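Local atomic coordinates of mannonate dehydratase (Streptococcus suis, PDB entry 3BDK), a protein that probably catalyses the dehydration of D-mannonate to 2-dehydro-3-deoxy-D-gluconate, using manganese or ferrous iron as cofactor. Residues A[131-139]-A[147-155]; A[213-224]-A[250-261]. All coordinates share one frame; numbering follows the deposited sequence.

Contact 1 of 2, residues A[131-139]-A[147-155]; sequences WTRSDLHHP and LAFLKSDLA. With DNO (D-mannose), chain C.
Ser134 and Asp135 both turn their backbone toward Ala148, making a classic beta bulge in the hairpin of strands 135-139 and 145-150. Ala148 O takes the N-H of Ser134 at 2.9 Å, in the carbonyl plane and on a lone pair, and a weak second bond from Asp135 N; Ala148 N answers with a straighter bond to Asp135 O (2.9 Å, 159° at the hydrogen). The Asp135 carboxylate then braces the corner: OD1 accepts from His137 N, an Asx turn, while OD2 receives His138 ND1 at 2.8 Å, reached in the histidine ring plane but from above the carboxylate plane. That bond fixes the rotation of the imidazole.

Arg133, bent at chi2 (-58°), sends its guanidinium back so that NH1 reaches Thr132 O at 3.1 Å, in the guanidinium plane yet above the carbonyl plane. Leu147 CB sits at the edge of this group, whose charge is met by salt bridges to Glu299 and Asp222. Beyond it Trp131 contributes to the sugar pocket, with NE1 2.9 Å from O4 of D-mannose, near the indole plane.

In the packing, Leu150 lays CD1 over one face of the His138 ring, 4.2 Å from the centroid, a CH-pi contact, and small Ala148 leaves room for His138 CB against its own CB. Farther along, leucine's branched end suits a small apolar patch, Leu154 CD2 meeting the methyl of Thr132 and the CB of Ser134. Phe149, its CG anti to the backbone N (chi1 178°), extends the ring beside the Thr132 peptide, where CE1 lies 3.7 Å from Thr132 CG2.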
# COMPACT_ATOMS: atom_id res chain seq x y z
N TRP A 131 10.31 -16.07 -18.73
CA TRP A 131 8.88 -16.01 -18.46
C TRP A 131 8.18 -15.94 -19.81
O TRP A 131 8.80 -15.68 -20.84
CB TRP A 131 8.54 -14.79 -17.59
CG TRP A 131 9.05 -13.49 -18.16
CD1 TRP A 131 10.25 -12.91 -17.91
CD2 TRP A 131 8.38 -12.64 -19.09
NE1 TRP A 131 10.37 -11.74 -18.62
CE2 TRP A 131 9.24 -11.55 -19.36
CE3 TRP A 131 7.13 -12.68 -19.73
CZ2 TRP A 131 8.90 -10.50 -20.22
CZ3 TRP A 131 6.79 -11.63 -20.61
CH2 TRP A 131 7.67 -10.56 -20.84
N THR A 132 6.87 -16.17 -19.79
CA THR A 132 6.08 -16.11 -20.99
C THR A 132 4.73 -15.53 -20.61
O THR A 132 4.08 -16.01 -19.67
CB THR A 132 5.91 -17.52 -21.56
OG1 THR A 132 7.20 -18.03 -21.92
CG2 THR A 132 4.99 -17.55 -22.78
N ARG A 133 4.31 -14.50 -21.32
CA ARG A 133 2.97 -13.98 -21.18
C ARG A 133 2.36 -13.94 -22.57
O ARG A 133 3.08 -13.85 -23.55
CB ARG A 133 2.98 -12.59 -20.55
CG ARG A 133 3.52 -12.52 -19.12
CD ARG A 133 2.73 -13.43 -18.14
NE ARG A 133 3.18 -13.27 -16.77
CZ ARG A 133 4.04 -14.07 -16.14
NH1 ARG A 133 4.54 -15.14 -16.76
NH2 ARG A 133 4.39 -13.80 -14.89
N SER A 134 1.03 -14.04 -22.64
CA SER A 134 0.32 -13.93 -23.90
C SER A 134 -0.06 -12.48 -24.14
O SER A 134 -0.35 -12.08 -25.27
CB SER A 134 -0.96 -14.78 -23.85
OG SER A 134 -2.10 -13.96 -23.67
N ASP A 135 -0.07 -11.68 -23.07
CA ASP A 135 -0.67 -10.35 -23.13
C ASP A 135 -0.18 -9.47 -21.99
O ASP A 135 -0.35 -9.81 -20.82
CB ASP A 135 -2.21 -10.48 -23.10
CG ASP A 135 -2.93 -9.16 -23.37
OD1 ASP A 135 -2.28 -8.09 -23.50
OD2 ASP A 135 -4.17 -9.19 -23.44
N LEU A 136 0.38 -8.32 -22.37
CA LEU A 136 1.11 -7.44 -21.46
C LEU A 136 0.34 -6.18 -21.09
O LEU A 136 0.90 -5.24 -20.51
CB LEU A 136 2.46 -7.05 -22.06
CG LEU A 136 3.36 -8.15 -22.63
CD1 LEU A 136 4.61 -7.51 -23.21
CD2 LEU A 136 3.75 -9.19 -21.61
N HIS A 137 -0.95 -6.19 -21.40
CA HIS A 137 -1.89 -5.16 -20.95
C HIS A 137 -3.27 -5.80 -20.92
O HIS A 137 -4.18 -5.35 -21.63
CB HIS A 137 -1.93 -3.97 -21.92
CG HIS A 137 -0.58 -3.38 -22.21
ND1 HIS A 137 0.17 -2.72 -21.25
CD2 HIS A 137 0.15 -3.36 -23.35
CE1 HIS A 137 1.31 -2.32 -21.79
NE2 HIS A 137 1.33 -2.70 -23.06
N HIS A 138 -3.43 -6.86 -20.13
CA HIS A 138 -4.73 -7.53 -20.07
C HIS A 138 -5.59 -6.77 -19.09
O HIS A 138 -5.13 -6.45 -17.99
CB HIS A 138 -4.59 -8.99 -19.65
CG HIS A 138 -5.69 -9.87 -20.16
ND1 HIS A 138 -5.96 -10.02 -21.50
CD2 HIS A 138 -6.58 -10.66 -19.51
CE1 HIS A 138 -6.97 -10.85 -21.66
NE2 HIS A 138 -7.37 -11.26 -20.47
N PRO A 139 -6.84 -6.43 -19.50
CA PRO A 139 -7.75 -5.66 -18.62
C PRO A 139 -8.15 -6.39 -17.35
O PRO A 139 -8.37 -7.59 -17.36
CB PRO A 139 -9.00 -5.40 -19.51
CG PRO A 139 -8.51 -5.62 -20.95
CD PRO A 139 -7.42 -6.69 -20.83
N LEU A 147 -0.32 -8.25 -16.58
CA LEU A 147 0.21 -9.31 -17.43
C LEU A 147 -0.64 -10.56 -17.26
O LEU A 147 -1.05 -10.92 -16.16
CB LEU A 147 1.65 -9.64 -17.06
CG LEU A 147 2.63 -8.53 -16.72
CD1 LEU A 147 3.98 -9.14 -16.40
CD2 LEU A 147 2.78 -7.59 -17.90
N ALA A 148 -0.89 -11.25 -18.37
CA ALA A 148 -1.65 -12.45 -18.32
C ALA A 148 -1.03 -13.44 -19.27
O ALA A 148 -0.50 -13.07 -20.32
CB ALA A 148 -3.10 -12.18 -18.68
N PHE A 149 -1.05 -14.71 -18.84
CA PHE A 149 -0.76 -15.85 -19.68
C PHE A 149 -2.07 -16.59 -19.90
O PHE A 149 -2.58 -17.24 -18.99
CB PHE A 149 0.23 -16.76 -18.97
CG PHE A 149 0.57 -18.00 -19.73
CD1 PHE A 149 1.57 -17.99 -20.71
CD2 PHE A 149 -0.08 -19.20 -19.47
CE1 PHE A 149 1.90 -19.13 -21.41
CE2 PHE A 149 0.23 -20.35 -20.18
CZ PHE A 149 1.23 -20.32 -21.15
N LEU A 150 -2.62 -16.50 -21.10
CA LEU A 150 -3.84 -17.23 -21.42
C LEU A 150 -3.52 -18.35 -22.40
O LEU A 150 -3.23 -18.10 -23.58
CB LEU A 150 -4.91 -16.31 -22.00
CG LEU A 150 -5.70 -15.32 -21.13
CD1 LEU A 150 -4.80 -14.34 -20.42
CD2 LEU A 150 -6.74 -14.55 -21.99
N LYS A 151 -3.57 -19.57 -21.90
CA LYS A 151 -3.20 -20.74 -22.67
C LYS A 151 -3.76 -20.71 -24.09
O LYS A 151 -3.00 -20.66 -25.07
CB LYS A 151 -3.62 -22.01 -21.95
CG LYS A 151 -2.65 -22.45 -20.88
CD LYS A 151 -3.16 -23.69 -20.20
CE LYS A 151 -2.44 -23.92 -18.90
NZ LYS A 151 -3.05 -25.09 -18.25
N SER A 152 -5.08 -20.69 -24.22
CA SER A 152 -5.71 -20.89 -25.51
C SER A 152 -5.22 -19.89 -26.55
O SER A 152 -5.27 -20.16 -27.74
CB SER A 152 -7.23 -20.87 -25.40
OG SER A 152 -7.66 -21.95 -24.58
N ASP A 153 -4.70 -18.76 -26.11
CA ASP A 153 -4.25 -17.74 -27.03
C ASP A 153 -2.83 -18.02 -27.48
O ASP A 153 -2.38 -17.52 -28.52
CB ASP A 153 -4.39 -16.35 -26.40
CG ASP A 153 -5.85 -15.98 -26.07
OD1 ASP A 153 -6.64 -16.87 -25.65
OD2 ASP A 153 -6.21 -14.80 -26.24
N LEU A 154 -2.12 -18.83 -26.70
CA LEU A 154 -0.78 -19.26 -27.09
C LEU A 154 -0.75 -20.65 -27.73
O LEU A 154 0.31 -21.20 -27.97
CB LEU A 154 0.18 -19.16 -25.91
CG LEU A 154 1.22 -18.01 -25.96
CD1 LEU A 154 0.80 -16.84 -26.89
CD2 LEU A 154 1.61 -17.52 -24.57
N ALA A 155 -1.93 -21.20 -28.02
CA ALA A 155 -2.06 -22.46 -28.73
C ALA A 155 -1.56 -22.35 -30.18
O ALA A 155 -0.72 -23.15 -30.61
CB ALA A 155 -3.49 -22.95 -28.69
C1 DNO C . 9.76 -12.38 -14.63
C2 DNO C . 10.39 -11.26 -13.78
C3 DNO C . 11.47 -10.41 -14.52
C4 DNO C . 12.72 -11.08 -15.19
C5 DNO C . 13.42 -12.28 -14.48
C6 DNO C . 14.90 -12.31 -14.87
O1 DNO C . 8.76 -12.97 -14.23
O2 DNO C . 10.88 -11.79 -12.54
O3 DNO C . 11.97 -9.44 -13.61
O4 DNO C . 12.42 -11.39 -16.55
O5 DNO C . 13.33 -12.24 -13.05
O6 DNO C . 15.10 -13.23 -15.94

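Contact 2 of 2, residues A[213-224]-A[250-261]; sequences GVKMAIHPDDPP and EHNGITMCVGSY. With MN (manganese (II) ion), chain D; DNO (D-mannose), chain C.
Pro220 is the chief bump here, wedged between the end of strand 252-257 and the helix that follows. Its CB stands over one face of the Tyr261 ring, off-centre and 3.7 Å from the centroid, a CH-pi contact; CG rests against Ser260 CB and Cys257 CB, 3.6 and 3.7 Å away. A compact, rigid proline suits the shallow notch they form. Pro224 CD packs on Ser260 O.

Upstream, strands 215-218 and 252-257 pair in parallel within a beta-alpha-beta unit of the TIM barrel. Gly253, without a side chain, lets the strands come close, and its N-H bonds to Met216 O. Next to it Ile218 CG2 meets Ile254 CG2 at 3.7 Å, a branched pair on the face where Ile218 also touches helix 191-210. At the far end the His251 ring receives Lys215 CG over its centre.

His219 leaves the backbone heading away from 250-261, CG anti to its backbone N (chi1 -161°), and NE2 binds manganese at 2.5 Å, with His286 and Asp330 completing the protein ligands. His219 ND1 donates to Pro220 O on a carbonyl lone pair (3.2 Å). This bond steadies the ring and implies that NE2 offers its lone pair to the metal, to which D-mannose O2 also binds.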
# COMPACT_ATOMS: atom_id res chain seq x y z
N GLY A 213 30.28 -16.07 1.32
CA GLY A 213 29.18 -15.65 2.20
C GLY A 213 27.79 -15.57 1.55
O GLY A 213 26.76 -15.60 2.26
N VAL A 214 27.78 -15.47 0.22
CA VAL A 214 26.60 -15.28 -0.62
C VAL A 214 25.66 -16.50 -0.64
O VAL A 214 26.12 -17.61 -0.90
CB VAL A 214 27.04 -15.01 -2.08
CG1 VAL A 214 25.85 -14.88 -3.01
CG2 VAL A 214 27.93 -13.78 -2.17
N LYS A 215 24.36 -16.28 -0.40
CA LYS A 215 23.36 -17.37 -0.48
C LYS A 215 22.60 -17.37 -1.82
O LYS A 215 22.09 -16.32 -2.26
CB LYS A 215 22.33 -17.31 0.66
CG LYS A 215 22.90 -17.17 2.04
CD LYS A 215 21.82 -17.32 3.10
CE LYS A 215 22.08 -16.36 4.27
NZ LYS A 215 21.27 -16.71 5.48
N MET A 216 22.53 -18.54 -2.45
CA MET A 216 21.86 -18.66 -3.74
C MET A 216 20.37 -18.95 -3.57
O MET A 216 19.97 -19.64 -2.64
CB MET A 216 22.52 -19.77 -4.57
CG MET A 216 24.02 -19.61 -4.75
SD MET A 216 24.46 -18.01 -5.46
CE MET A 216 24.12 -18.30 -7.19
N ALA A 217 19.57 -18.41 -4.48
CA ALA A 217 18.12 -18.49 -4.37
C ALA A 217 17.46 -18.55 -5.74
O ALA A 217 17.44 -17.57 -6.48
CB ALA A 217 17.58 -17.32 -3.57
N ILE A 218 16.92 -19.72 -6.08
CA ILE A 218 16.52 -20.01 -7.46
C ILE A 218 15.10 -19.54 -7.73
O ILE A 218 14.15 -20.01 -7.09
CB ILE A 218 16.63 -21.51 -7.77
CG1 ILE A 218 16.24 -21.78 -9.23
CG2 ILE A 218 15.77 -22.32 -6.82
CD1 ILE A 218 17.24 -23.84 -10.16
N HIS A 219 14.95 -18.63 -8.68
CA HIS A 219 13.63 -18.20 -9.13
C HIS A 219 12.88 -19.32 -9.83
O HIS A 219 13.37 -19.90 -10.80
CB HIS A 219 13.75 -16.99 -10.05
CG HIS A 219 12.48 -16.21 -10.20
ND1 HIS A 219 11.50 -16.55 -11.11
CD2 HIS A 219 12.03 -15.10 -9.56
CE1 HIS A 219 10.50 -15.69 -11.02
NE2 HIS A 219 10.79 -14.80 -10.09
N PRO A 220 11.69 -19.64 -9.33
CA PRO A 220 10.93 -20.80 -9.81
C PRO A 220 10.54 -20.64 -11.28
O PRO A 220 10.71 -19.56 -11.85
CB PRO A 220 9.68 -20.78 -8.94
CG PRO A 220 9.50 -19.35 -8.57
CD PRO A 220 10.89 -18.79 -8.43
N ASP A 221 10.04 -21.72 -11.88
CA ASP A 221 9.71 -21.72 -13.30
C ASP A 221 8.39 -20.99 -13.55
O ASP A 221 7.39 -21.23 -12.87
CB ASP A 221 9.63 -23.15 -13.83
CG ASP A 221 10.96 -23.66 -14.34
OD1 ASP A 221 11.05 -24.86 -14.68
OD2 ASP A 221 11.92 -22.85 -14.41
N ASP A 222 8.40 -20.10 -14.54
CA ASP A 222 7.35 -19.09 -14.67
C ASP A 222 6.88 -18.97 -16.12
O ASP A 222 7.49 -18.26 -16.92
CB ASP A 222 7.84 -17.74 -14.16
CG ASP A 222 6.87 -16.61 -14.47
OD1 ASP A 222 5.70 -16.91 -14.82
OD2 ASP A 222 7.27 -15.44 -14.36
N PRO A 223 5.79 -19.66 -16.44
CA PRO A 223 5.03 -20.42 -15.44
C PRO A 223 5.64 -21.79 -15.18
O PRO A 223 6.64 -22.15 -15.81
CB PRO A 223 3.66 -20.57 -16.10
CG PRO A 223 3.94 -20.54 -17.56
CD PRO A 223 5.09 -19.58 -17.73
N PRO A 224 5.04 -22.55 -14.27
CA PRO A 224 5.68 -23.74 -13.72
C PRO A 224 5.19 -25.02 -14.40
O PRO A 224 4.96 -26.02 -13.74
CB PRO A 224 5.24 -23.73 -12.26
CG PRO A 224 3.93 -23.02 -12.27
CD PRO A 224 4.05 -21.97 -13.34
N GLU A 250 22.29 -24.61 3.69
CA GLU A 250 21.45 -23.42 3.83
C GLU A 250 21.76 -22.34 2.77
O GLU A 250 20.91 -21.54 2.46
CB GLU A 250 21.41 -22.95 5.30
CG GLU A 250 20.28 -23.68 6.14
CD GLU A 250 20.70 -24.40 7.47
OE1 GLU A 250 21.75 -25.10 7.52
OE2 GLU A 250 19.92 -24.32 8.47
N HIS A 251 22.96 -22.39 2.18
CA HIS A 251 23.36 -21.50 1.06
C HIS A 251 22.81 -21.89 -0.33
O HIS A 251 22.99 -21.15 -1.31
CB HIS A 251 24.89 -21.47 0.98
CG HIS A 251 25.53 -20.58 2.00
ND1 HIS A 251 25.37 -20.77 3.36
CD2 HIS A 251 26.32 -19.49 1.87
CE1 HIS A 251 26.03 -19.83 4.01
NE2 HIS A 251 26.62 -19.05 3.13
N ASN A 252 22.17 -23.07 -0.39
CA ASN A 252 21.47 -23.60 -1.56
C ASN A 252 19.98 -23.45 -1.30
O ASN A 252 19.38 -24.29 -0.62
CB ASN A 252 21.81 -25.08 -1.74
CG ASN A 252 21.26 -25.67 -3.03
OD1 ASN A 252 21.38 -25.08 -4.11
ND2 ASN A 252 20.66 -26.86 -2.93
N GLY A 253 19.40 -22.38 -1.83
CA GLY A 253 18.01 -22.03 -1.52
C GLY A 253 17.15 -21.62 -2.71
O GLY A 253 17.56 -21.66 -3.88
N ILE A 254 15.92 -21.24 -2.38
CA ILE A 254 14.96 -20.80 -3.38
C ILE A 254 14.59 -19.34 -3.18
O ILE A 254 14.78 -18.75 -2.10
CB ILE A 254 13.67 -21.65 -3.32
CG1 ILE A 254 13.00 -21.50 -1.95
CG2 ILE A 254 13.97 -23.12 -3.64
CD1 ILE A 254 11.71 -22.23 -1.81
N THR A 255 14.08 -18.76 -4.25
CA THR A 255 13.24 -17.60 -4.14
C THR A 255 11.81 -18.14 -4.19
O THR A 255 11.36 -18.62 -5.24
CB THR A 255 13.48 -16.66 -5.31
OG1 THR A 255 14.83 -16.19 -5.26
CG2 THR A 255 12.54 -15.50 -5.22
N MET A 256 11.12 -18.07 -3.06
CA MET A 256 9.70 -18.40 -2.99
C MET A 256 8.84 -17.31 -3.65
O MET A 256 8.35 -16.40 -3.00
CB MET A 256 9.26 -18.60 -1.54
CG MET A 256 7.73 -18.84 -1.36
SD MET A 256 6.91 -20.01 -2.52
CE MET A 256 7.56 -21.57 -1.92
N CYS A 257 8.69 -17.40 -4.97
CA CYS A 257 7.81 -16.47 -5.67
C CYS A 257 6.45 -17.14 -5.66
O CYS A 257 6.12 -17.92 -6.56
CB CYS A 257 8.31 -16.21 -7.10
SG CYS A 257 7.21 -15.19 -8.10
N VAL A 258 5.69 -16.88 -4.60
CA VAL A 258 4.35 -17.44 -4.46
C VAL A 258 3.47 -17.26 -5.71
O VAL A 258 2.62 -18.11 -5.97
CB VAL A 258 3.60 -16.90 -3.20
CG1 VAL A 258 4.25 -17.38 -1.94
CG2 VAL A 258 3.44 -15.38 -3.22
N GLY A 259 3.69 -16.18 -6.46
CA GLY A 259 2.93 -15.90 -7.67
C GLY A 259 3.21 -16.89 -8.78
O GLY A 259 2.29 -17.34 -9.47
N SER A 260 4.50 -17.20 -8.97
CA SER A 260 4.91 -18.13 -10.03
C SER A 260 4.36 -19.49 -9.72
O SER A 260 3.74 -20.10 -10.58
CB SER A 260 6.43 -18.20 -10.15
OG SER A 260 6.92 -17.13 -10.97
N TYR A 261 4.55 -19.93 -8.49
CA TYR A 261 4.01 -21.20 -8.04
C TYR A 261 2.48 -21.28 -8.05
O TYR A 261 1.94 -22.33 -8.39
CB TYR A 261 4.54 -21.57 -6.67
CG TYR A 261 5.97 -22.06 -6.68
CD1 TYR A 261 6.93 -21.49 -5.84
CD2 TYR A 261 6.36 -23.10 -7.51
CE1 TYR A 261 8.23 -21.94 -5.85
CE2 TYR A 261 7.66 -23.55 -7.52
CZ TYR A 261 8.60 -22.97 -6.70
OH TYR A 261 9.91 -23.42 -6.73
MN MN D . 10.03 -12.47 -10.38
C1 DNO C . 9.76 -12.38 -14.63
C2 DNO C . 10.39 -11.26 -13.78
C3 DNO C . 11.47 -10.41 -14.52
C4 DNO C . 12.72 -11.08 -15.19
C5 DNO C . 13.42 -12.28 -14.48
C6 DNO C . 14.90 -12.31 -14.87
O1 DNO C . 8.76 -12.97 -14.23
O2 DNO C . 10.88 -11.79 -12.54
O3 DNO C . 11.97 -9.44 -13.61
O4 DNO C . 12.42 -11.39 -16.55
O5 DNO C . 13.33 -12.24 -13.05
O6 DNO C . 15.10 -13.23 -15.94

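In the fold
Contact 2 lies deep in the barrel, its centre about 6 Å from that of the chain, whereas contact 1, whose centre is about 19 Å away from it, is a partly buried hairpin on a separate antiparallel sheet. They share no strand. Contact 2 joins adjacent parallel strands linked in sequence through helix 237-245 and combines backbone pairing with apolar packing beside its metal ligand; contact 1 is held across by a few backbone bonds, polar side chains of 131-139 bracing its own turn, and Leu150 packs on Thr383 of the second subunit. The two meet beside the sugar: Arg133 NH1 forms a 2.9 Å salt bridge with Asp222 OD1, and the loop entering the hairpin (Trp131) and the barrel (His219, Asp222) both line the pocket.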